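Long-range contacts in glycosyl hydrolase (Streptomyces cattleya, PDB 7LR8), which probably hydrolyses the Man-beta-1,4-GlcNAc linkage of N-glycan core fragments, as a retaining glycosidase of family GH5, subfamily 18: residues B[153-158]-B[205-210]; B[193-198]-B[215-220]; B[395-400]-B[411-416]. The protein carries 1 engineered substitution. All blocks are in the same frame, centred on the assembly; numbering follows the deposited sequence.

Interaction 1: B[153-158]-B[205-210]; sequences AINQFS and DDHPFT. Engineered in segment 153-158: Ala153 (natural residue Glu).
Asn155 and His207 meet through a single hydrogen bond, in which Asn155 ND2 donates to His207 NE2 at 2.9 Å. The donor sits near the ring edge but tilted 27° out of its plane, and amide and imidazole stand almost perpendicular, at 80°. The same asparagine works with its stem as well: CB lies over one face of Phe209, 3.8 Å from the ring centroid, a CH-pi contact. With CG placed between the backbone N and the carbonyl carbon (chi1 65°), the amide can reach the histidine while CB stays on the phenyl ring. Ser158 adds a second point of touch; its OG packs 3.4 Å from Pro208 CD and lies at the edge of Phe209. That hydroxyl is already committed, donating to Asn155 O at 2.8 Å on a lone pair in the carbonyl plane, and the carbonyl also takes Ser158 N. Were His207 replaced by an alanine, Asn155 ND2 is likely to lose this acceptor, and a gap would probably open beside Ser158 OG.

Further out, Asn155 OD1 accepts from Tyr198 N and Asn155 N bonds Glu197 OE2, so the amide oxygen and the backbone N are both held. Arg373 ties down the carbonyls of His207 and Phe209, and Phe209 also packs on Ala173 and Leu177 of helix 170-187. The 3-10 turn follows strand 145-152 and engineered Ala153, natively a glutamate; an Asn-Glu pair ending this strand, the fourth of a (beta/alpha)8 barrel, is consistent with the acid/base position of GH5 enzymes.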
loop_
_atom_site.group_PDB
_atom_site.type_symbol
_atom_site.label_atom_id
_atom_site.label_comp_id
_atom_site.label_asym_id
_atom_site.label_seq_id
_atom_site.Cartn_x
_atom_site.Cartn_y
_atom_site.Cartn_z
ATOM N N ALA B 153 -10.978 -6.680 -12.028
ATOM C CA ALA B 153 -10.723 -8.070 -11.664
ATOM C C ALA B 153 -10.515 -8.210 -10.159
ATOM O O ALA B 153 -9.563 -8.847 -9.694
ATOM C CB ALA B 153 -9.514 -8.630 -12.433
ATOM N N ILE B 154 -11.429 -7.607 -9.387
ATOM C CA ILE B 154 -11.345 -7.686 -7.934
ATOM C C ILE B 154 -11.431 -9.131 -7.466
ATOM O O ILE B 154 -10.902 -9.466 -6.400
ATOM C CB ILE B 154 -12.441 -6.812 -7.272
ATOM C CG1 ILE B 154 -12.113 -6.563 -5.793
ATOM C CG2 ILE B 154 -13.816 -7.453 -7.402
ATOM C CD1 ILE B 154 -11.076 -5.485 -5.591
ATOM N N ASN B 155 -12.051 -10.010 -8.263
ATOM C CA ASN B 155 -12.118 -11.427 -7.915
ATOM C C ASN B 155 -10.746 -12.057 -7.720
ATOM O O ASN B 155 -10.663 -13.128 -7.110
ATOM C CB ASN B 155 -12.902 -12.226 -8.974
ATOM C CG ASN B 155 -12.230 -12.258 -10.362
ATOM O OD1 ASN B 155 -11.736 -11.248 -10.870
ATOM N ND2 ASN B 155 -12.243 -13.427 -10.979
ATOM N N GLN B 156 -9.671 -11.447 -8.232
ATOM C CA GLN B 156 -8.363 -12.072 -8.038
ATOM C C GLN B 156 -7.903 -12.032 -6.581
ATOM O O GLN B 156 -6.960 -12.744 -6.238
ATOM C CB GLN B 156 -7.308 -11.429 -8.953
ATOM C CG GLN B 156 -6.878 -10.018 -8.543
ATOM C CD GLN B 156 -5.575 -9.983 -7.774
ATOM O OE1 GLN B 156 -4.612 -10.656 -8.122
ATOM N NE2 GLN B 156 -5.543 -9.181 -6.712
ATOM N N PHE B 157 -8.560 -11.255 -5.717
ATOM C CA PHE B 157 -8.237 -11.282 -4.296
ATOM C C PHE B 157 -8.924 -12.417 -3.550
ATOM O O PHE B 157 -8.652 -12.596 -2.356
ATOM C CB PHE B 157 -8.626 -9.954 -3.631
ATOM C CG PHE B 157 -7.751 -8.795 -4.028
ATOM C CD1 PHE B 157 -6.500 -8.621 -3.436
ATOM C CD2 PHE B 157 -8.190 -7.862 -4.972
ATOM C CE1 PHE B 157 -5.695 -7.549 -3.787
ATOM C CE2 PHE B 157 -7.388 -6.795 -5.338
ATOM C CZ PHE B 157 -6.136 -6.636 -4.737
ATOM N N SER B 158 -9.808 -13.175 -4.209
ATOM C CA SER B 158 -10.797 -13.977 -3.502
ATOM C C SER B 158 -10.403 -15.437 -3.327
ATOM O O SER B 158 -11.094 -16.163 -2.599
ATOM C CB SER B 158 -12.168 -13.884 -4.206
ATOM O OG SER B 158 -12.228 -14.648 -5.397
ATOM N N ASP B 205 -12.606 -24.032 -11.221
ATOM C CA ASP B 205 -13.520 -24.687 -10.296
ATOM C C ASP B 205 -13.326 -24.117 -8.898
ATOM O O ASP B 205 -12.205 -23.801 -8.488
ATOM C CB ASP B 205 -13.289 -26.200 -10.278
ATOM C CG ASP B 205 -13.496 -26.848 -11.633
ATOM O OD1 ASP B 205 -14.258 -26.313 -12.461
ATOM O OD2 ASP B 205 -12.890 -27.907 -11.868
ATOM N N ASP B 206 -14.428 -23.959 -8.172
ATOM C CA ASP B 206 -14.451 -23.494 -6.783
ATOM C C ASP B 206 -14.067 -22.025 -6.620
ATOM O O ASP B 206 -13.997 -21.545 -5.485
ATOM C CB ASP B 206 -13.556 -24.351 -5.877
ATOM C CG ASP B 206 -13.899 -25.823 -5.957
ATOM O OD1 ASP B 206 -15.104 -26.153 -5.974
ATOM O OD2 ASP B 206 -12.964 -26.650 -6.012
ATOM N N HIS B 207 -13.833 -21.288 -7.701
ATOM C CA HIS B 207 -13.609 -19.848 -7.588
ATOM C C HIS B 207 -14.899 -19.160 -7.140
ATOM O O HIS B 207 -15.974 -19.476 -7.658
ATOM C CB HIS B 207 -13.125 -19.295 -8.936
ATOM C CG HIS B 207 -12.729 -17.851 -8.897
ATOM N ND1 HIS B 207 -11.611 -17.403 -8.225
ATOM C CD2 HIS B 207 -13.289 -16.759 -9.475
ATOM C CE1 HIS B 207 -11.502 -16.095 -8.387
ATOM N NE2 HIS B 207 -12.515 -15.678 -9.129
ATOM N N PRO B 208 -14.834 -18.235 -6.174
ATOM C CA PRO B 208 -16.072 -17.724 -5.557
ATOM C C PRO B 208 -16.900 -16.856 -6.480
ATOM O O PRO B 208 -18.118 -16.747 -6.285
ATOM C CB PRO B 208 -15.563 -16.910 -4.355
ATOM C CG PRO B 208 -14.170 -17.362 -4.130
ATOM C CD PRO B 208 -13.631 -17.761 -5.473
ATOM N N PHE B 209 -16.271 -16.195 -7.445
ATOM C CA PHE B 209 -16.991 -15.371 -8.400
ATOM C C PHE B 209 -17.366 -16.258 -9.572
ATOM O O PHE B 209 -16.504 -16.942 -10.134
ATOM C CB PHE B 209 -16.139 -14.177 -8.836
ATOM C CG PHE B 209 -16.071 -13.071 -7.802
ATOM C CD1 PHE B 209 -15.210 -13.164 -6.714
ATOM C CD2 PHE B 209 -16.855 -11.933 -7.937
ATOM C CE1 PHE B 209 -15.146 -12.136 -5.761
ATOM C CE2 PHE B 209 -16.802 -10.904 -6.995
ATOM C CZ PHE B 209 -15.947 -11.006 -5.899
ATOM N N THR B 210 -18.654 -16.295 -9.901
ATOM C CA THR B 210 -19.180 -17.313 -10.798
ATOM C C THR B 210 -19.577 -16.732 -12.150
ATOM O O THR B 210 -19.703 -15.512 -12.308
ATOM C CB THR B 210 -20.403 -17.998 -10.173
ATOM O OG1 THR B 210 -21.484 -17.055 -10.083
ATOM C CG2 THR B 210 -20.073 -18.538 -8.775
#

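Interaction 2: B[193-198]-B[215-220]; sequences HLHAEY and ARIGAV
His195 holds its CG between the backbone N and the carbonyl carbon (chi1 71°), and this brings the imidazole edge up to the backbone of Ile217: His195 CD2 is 3.3 Å from Ile217 O, which lies near the ring plane. The ring's rotation is fixed by its two nitrogens: ND1 donates to Glu197 OE1 at 2.6 Å, nearly straight (160°) and on the anti lone pair of the carboxylate, and NE2 bonds His213 O. One ordered water fills the corner beside the ring, accepting from His195 N and lying 2.8 Å from both Ile217 O and Val220 O. Here strand 194-196 of the (beta/alpha)8 barrel meets the loop that leaves helix 211-216 and leads into the next barrel strand, 221-225. The CA atoms come nearest at Gly218 and Leu194, 4.1 Å apart; the backbone angles of Gly218 suit a glycine, and a CB here would probably be tight against Leu194 CA. Just beyond, Ala219 N donates to His193 O at 2.9 Å, 22° out of the carbonyl plane, and Ala219 CB rests on the same oxygen. Deeper in the barrel, Leu194 CD1 meets Val220 CG2 at 4.2 Å, with Trp265 and Gln267 of strand 264-269 also touching Leu194.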
loop_
_atom_site.group_PDB
_atom_site.type_symbol
_atom_site.label_atom_id
_atom_site.label_comp_id
_atom_site.label_asym_id
_atom_site.label_seq_id
_atom_site.Cartn_x
_atom_site.Cartn_y
_atom_site.Cartn_z
ATOM N N HIS B 193 -23.589 0.635 -14.871
ATOM C CA HIS B 193 -22.793 0.144 -13.751
ATOM C C HIS B 193 -22.697 -1.372 -13.827
ATOM O O HIS B 193 -23.719 -2.062 -13.944
ATOM C CB HIS B 193 -23.384 0.581 -12.405
ATOM C CG HIS B 193 -23.593 2.058 -12.307
ATOM N ND1 HIS B 193 -22.582 2.967 -12.553
ATOM C CD2 HIS B 193 -24.699 2.789 -12.022
ATOM C CE1 HIS B 193 -23.058 4.194 -12.403
ATOM N NE2 HIS B 193 -24.341 4.112 -12.090
ATOM N N LEU B 194 -21.471 -1.879 -13.745
ATOM C CA LEU B 194 -21.188 -3.289 -13.938
ATOM C C LEU B 194 -20.020 -3.684 -13.041
ATOM O O LEU B 194 -19.404 -2.849 -12.372
ATOM C CB LEU B 194 -20.840 -3.585 -15.402
ATOM C CG LEU B 194 -19.570 -2.873 -15.883
ATOM C CD1 LEU B 194 -18.740 -3.785 -16.778
ATOM C CD2 LEU B 194 -19.893 -1.575 -16.642
ATOM N N HIS B 195 -19.686 -4.967 -13.073
ATOM C CA HIS B 195 -18.472 -5.470 -12.455
ATOM C C HIS B 195 -17.754 -6.309 -13.501
ATOM O O HIS B 195 -18.355 -6.737 -14.489
ATOM C CB HIS B 195 -18.782 -6.279 -11.179
ATOM C CG HIS B 195 -19.434 -7.600 -11.444
ATOM N ND1 HIS B 195 -18.741 -8.790 -11.405
ATOM C CD2 HIS B 195 -20.713 -7.917 -11.750
ATOM C CE1 HIS B 195 -19.563 -9.785 -11.679
ATOM N NE2 HIS B 195 -20.768 -9.283 -11.889
ATOM N N ALA B 196 -16.450 -6.517 -13.297
ATOM C CA ALA B 196 -15.591 -7.080 -14.338
ATOM C C ALA B 196 -14.600 -8.025 -13.685
ATOM O O ALA B 196 -13.677 -7.578 -12.995
ATOM C CB ALA B 196 -14.852 -5.984 -15.104
ATOM N N GLU B 197 -14.783 -9.319 -13.905
ATOM C CA GLU B 197 -13.969 -10.337 -13.251
ATOM C C GLU B 197 -13.066 -11.032 -14.266
ATOM O O GLU B 197 -13.464 -11.251 -15.416
ATOM C CB GLU B 197 -14.859 -11.364 -12.545
ATOM C CG GLU B 197 -15.993 -10.746 -11.692
ATOM C CD GLU B 197 -15.516 -9.679 -10.712
ATOM O OE1 GLU B 197 -16.317 -8.777 -10.365
ATOM O OE2 GLU B 197 -14.351 -9.733 -10.275
ATOM N N TYR B 198 -11.846 -11.368 -13.844
ATOM C CA TYR B 198 -10.928 -12.055 -14.746
ATOM C C TYR B 198 -11.346 -13.517 -14.916
ATOM O O TYR B 198 -12.227 -14.020 -14.216
ATOM C CB TYR B 198 -9.486 -11.913 -14.263
ATOM C CG TYR B 198 -8.932 -13.032 -13.403
ATOM C CD1 TYR B 198 -9.207 -13.097 -12.044
ATOM C CD2 TYR B 198 -8.082 -13.993 -13.951
ATOM C CE1 TYR B 198 -8.680 -14.109 -11.250
ATOM C CE2 TYR B 198 -7.546 -15.002 -13.169
ATOM C CZ TYR B 198 -7.848 -15.051 -11.820
ATOM O OH TYR B 198 -7.305 -16.064 -11.056
ATOM N N ALA B 215 -22.884 -12.589 -15.477
ATOM C CA ALA B 215 -23.944 -12.460 -16.467
ATOM C C ALA B 215 -25.285 -12.044 -15.874
ATOM O O ALA B 215 -26.208 -11.725 -16.632
ATOM C CB ALA B 215 -24.110 -13.785 -17.232
ATOM N N ARG B 216 -25.424 -12.028 -14.549
ATOM C CA ARG B 216 -26.710 -11.709 -13.942
ATOM C C ARG B 216 -26.666 -10.580 -12.920
ATOM O O ARG B 216 -27.724 -10.197 -12.404
ATOM C CB ARG B 216 -27.310 -12.964 -13.287
ATOM C CG ARG B 216 -27.524 -14.092 -14.276
ATOM C CD ARG B 216 -27.949 -15.392 -13.607
ATOM N NE ARG B 216 -27.802 -16.516 -14.531
ATOM C CZ ARG B 216 -27.943 -17.795 -14.197
ATOM N NH1 ARG B 216 -28.242 -18.136 -12.947
ATOM N NH2 ARG B 216 -27.784 -18.738 -15.119
ATOM N N ILE B 217 -25.488 -10.045 -12.601
ATOM C CA ILE B 217 -25.341 -8.889 -11.725
ATOM C C ILE B 217 -24.657 -7.783 -12.518
ATOM O O ILE B 217 -23.690 -8.045 -13.241
ATOM C CB ILE B 217 -24.532 -9.243 -10.458
ATOM C CG1 ILE B 217 -25.156 -10.438 -9.730
ATOM C CG2 ILE B 217 -24.461 -8.070 -9.514
ATOM C CD1 ILE B 217 -24.391 -10.850 -8.483
ATOM N N GLY B 218 -25.161 -6.553 -12.397
ATOM C CA GLY B 218 -24.643 -5.444 -13.177
ATOM C C GLY B 218 -25.261 -5.389 -14.572
ATOM O O GLY B 218 -25.940 -6.307 -15.027
ATOM N N ALA B 219 -25.000 -4.279 -15.269
ATOM C CA ALA B 219 -25.785 -3.917 -16.452
ATOM C C ALA B 219 -25.426 -4.732 -17.695
ATOM O O ALA B 219 -26.298 -4.989 -18.536
ATOM C CB ALA B 219 -25.601 -2.430 -16.756
ATOM N N VAL B 220 -24.157 -5.089 -17.860
ATOM C CA VAL B 220 -23.683 -5.855 -19.011
ATOM C C VAL B 220 -22.646 -6.836 -18.485
ATOM O O VAL B 220 -22.107 -6.669 -17.391
ATOM C CB VAL B 220 -23.078 -4.954 -20.121
ATOM C CG1 VAL B 220 -24.089 -3.905 -20.596
ATOM C CG2 VAL B 220 -21.804 -4.277 -19.637
HETATM O O HOH W 1 -21.657 -6.683 -14.662
#

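Interaction 3: B[395-400]-B[411-416]; sequences RPTTVL and AARGIT
Arg413 reaches from the end of helix 407-413 to the edge of strand 397-400 and grips one backbone oxygen. Its NH2 donates to Thr398 O at 2.8 Å; the approach is nearly in line with the carbonyl bond (165°) and 15° off the guanidinium plane. NH1 makes a second, weak bond to the same oxygen at 3.0 Å, so a single acceptor takes both terminal nitrogens. NH1 also bonds His409 NE2, one helical turn back, which gives this nitrogen a second partner. A bend at chi3 (61°) turns the otherwise extended arginine chain, while Ile415 CD1 lies 3.6 Å above the guanidinium plane, over its centre, and so backs one face.

Thr397 OG1 is 3.0 Å from Arg413 NH2, but the angle is too poor for a hydrogen bond. The hydroxyl is satisfied by Glu251 OE1 instead, and Thr398 OG1, whose side chain starts away from the helix, bonds Glu251 O. The strand is an outer member of a three-stranded parallel sheet, and helix 407-413 lies on the beta-alpha-beta path from 397-400 to 417-419, passing over the central strand 358-362. Gly414, at positive phi, closes the helix in a Schellman motif, with Gly414 N bonded to Ala411 O at 3.1 Å and Gly414 O taken by Thr357.

Apolar contact is made where Thr397 CG2 touches Ile415 CD1 at 3.9 Å, their side chains crossing at about a right angle. Val399 CB lies beside the guanidinium, 4.1 Å from Arg413 NH1.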
loop_
_atom_site.group_PDB
_atom_site.type_symbol
_atom_site.label_atom_id
_atom_site.label_comp_id
_atom_site.label_asym_id
_atom_site.label_seq_id
_atom_site.Cartn_x
_atom_site.Cartn_y
_atom_site.Cartn_z
ATOM N N ARG B 395 -20.020 -20.914 -36.582
ATOM C CA ARG B 395 -20.295 -19.701 -35.819
ATOM C C ARG B 395 -21.095 -20.000 -34.543
ATOM O O ARG B 395 -22.205 -19.496 -34.367
ATOM C CB ARG B 395 -21.023 -18.680 -36.686
ATOM C CG ARG B 395 -20.343 -18.410 -38.051
ATOM C CD ARG B 395 -21.029 -17.259 -38.846
ATOM N NE ARG B 395 -21.143 -16.068 -38.006
ATOM C CZ ARG B 395 -22.285 -15.613 -37.495
ATOM N NH1 ARG B 395 -23.427 -16.227 -37.772
ATOM N NH2 ARG B 395 -22.282 -14.538 -36.709
ATOM N N PRO B 396 -20.554 -20.824 -33.646
ATOM C CA PRO B 396 -21.349 -21.281 -32.498
ATOM C C PRO B 396 -21.592 -20.182 -31.473
ATOM O O PRO B 396 -20.751 -19.305 -31.254
ATOM C CB PRO B 396 -20.488 -22.398 -31.899
ATOM C CG PRO B 396 -19.072 -21.989 -32.240
ATOM C CD PRO B 396 -19.189 -21.374 -33.635
ATOM N N THR B 397 -22.770 -20.243 -30.840
ATOM C CA THR B 397 -22.977 -19.640 -29.532
ATOM C C THR B 397 -22.962 -20.766 -28.501
ATOM O O THR B 397 -22.597 -21.906 -28.809
ATOM C CB THR B 397 -24.276 -18.819 -29.473
ATOM O OG1 THR B 397 -24.335 -18.111 -28.223
ATOM C CG2 THR B 397 -25.511 -19.704 -29.609
ATOM N N THR B 398 -23.353 -20.456 -27.260
ATOM C CA THR B 398 -23.420 -21.459 -26.203
ATOM C C THR B 398 -24.788 -21.423 -25.532
ATOM O O THR B 398 -25.512 -20.421 -25.591
ATOM C CB THR B 398 -22.309 -21.275 -25.143
ATOM O OG1 THR B 398 -22.488 -20.042 -24.420
ATOM C CG2 THR B 398 -20.937 -21.278 -25.799
ATOM N N VAL B 399 -25.143 -22.544 -24.907
ATOM C CA VAL B 399 -26.394 -22.664 -24.163
ATOM C C VAL B 399 -26.142 -23.574 -22.967
ATOM O O VAL B 399 -25.423 -24.572 -23.075
ATOM C CB VAL B 399 -27.539 -23.191 -25.059
ATOM C CG1 VAL B 399 -27.259 -24.609 -25.542
ATOM C CG2 VAL B 399 -28.882 -23.128 -24.316
ATOM N N LEU B 400 -26.714 -23.214 -21.816
ATOM C CA LEU B 400 -26.558 -24.032 -20.620
ATOM C C LEU B 400 -27.310 -25.351 -20.751
ATOM O O LEU B 400 -28.371 -25.431 -21.380
ATOM C CB LEU B 400 -27.063 -23.284 -19.385
ATOM C CG LEU B 400 -26.169 -22.197 -18.801
ATOM C CD1 LEU B 400 -26.820 -21.659 -17.530
ATOM C CD2 LEU B 400 -24.776 -22.747 -18.509
ATOM N N ALA B 411 -35.940 -20.137 -28.732
ATOM C CA ALA B 411 -36.617 -19.249 -29.677
ATOM C C ALA B 411 -36.294 -17.786 -29.392
ATOM O O ALA B 411 -36.120 -16.986 -30.322
ATOM C CB ALA B 411 -38.128 -19.483 -29.635
ATOM N N ALA B 412 -36.212 -17.418 -28.107
ATOM C CA ALA B 412 -35.842 -16.058 -27.736
ATOM C C ALA B 412 -34.443 -15.686 -28.209
ATOM O O ALA B 412 -34.158 -14.499 -28.389
ATOM C CB ALA B 412 -35.943 -15.886 -26.221
ATOM N N ARG B 413 -33.563 -16.663 -28.411
ATOM C CA ARG B 413 -32.236 -16.398 -28.941
ATOM C C ARG B 413 -32.087 -16.821 -30.397
ATOM O O ARG B 413 -30.989 -16.710 -30.950
ATOM C CB ARG B 413 -31.177 -17.101 -28.078
ATOM C CG ARG B 413 -31.183 -16.608 -26.638
ATOM C CD ARG B 413 -30.254 -17.419 -25.741
ATOM N NE ARG B 413 -28.868 -17.332 -26.190
ATOM C CZ ARG B 413 -27.900 -18.157 -25.801
ATOM N NH1 ARG B 413 -28.165 -19.147 -24.951
ATOM N NH2 ARG B 413 -26.664 -17.989 -26.263
ATOM N N GLY B 414 -33.159 -17.284 -31.033
ATOM C CA GLY B 414 -33.054 -17.740 -32.414
ATOM C C GLY B 414 -32.161 -18.947 -32.608
ATOM O O GLY B 414 -31.544 -19.092 -33.668
ATOM N N ILE B 415 -32.083 -19.828 -31.618
ATOM C CA ILE B 415 -31.239 -21.015 -31.697
ATOM C C ILE B 415 -32.078 -22.170 -32.223
ATOM O O ILE B 415 -33.108 -22.517 -31.634
ATOM C CB ILE B 415 -30.632 -21.347 -30.328
ATOM C CG1 ILE B 415 -29.634 -20.265 -29.928
ATOM C CG2 ILE B 415 -29.973 -22.723 -30.339
ATOM C CD1 ILE B 415 -29.228 -20.341 -28.451
ATOM N N THR B 416 -31.645 -22.759 -33.342
ATOM C CA THR B 416 -32.356 -23.876 -33.939
ATOM C C THR B 416 -31.592 -25.190 -33.852
ATOM O O THR B 416 -32.159 -26.238 -34.183
ATOM C CB THR B 416 -32.674 -23.588 -35.417
ATOM O OG1 THR B 416 -31.479 -23.166 -36.089
ATOM C CG2 THR B 416 -33.745 -22.501 -35.542
#

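In the fold
All three contacts are buried. Interactions 1 and 2 lie in the catalytic barrel and are coupled directly: besides the asparagine bond that already links them, Ala153 N probably hydrogen-bonds Ala196 O, so the loop after strand 145-152 is fastened to the neighbouring strand near the glycan. Along the chain their segments alternate. Interaction 1 relies on side chains, an amide on an imidazole and a phenyl face, whereas interaction 2 is largely backbone and water, at a strand's entry end. Interaction 3 is peripheral, its centre about 23 Å from the centre of the chain, in the separate three-stranded sheet; it uses a partly exposed, charged arginine on a carbonyl. It meets interaction 2 only where Arg216 packs on Leu400.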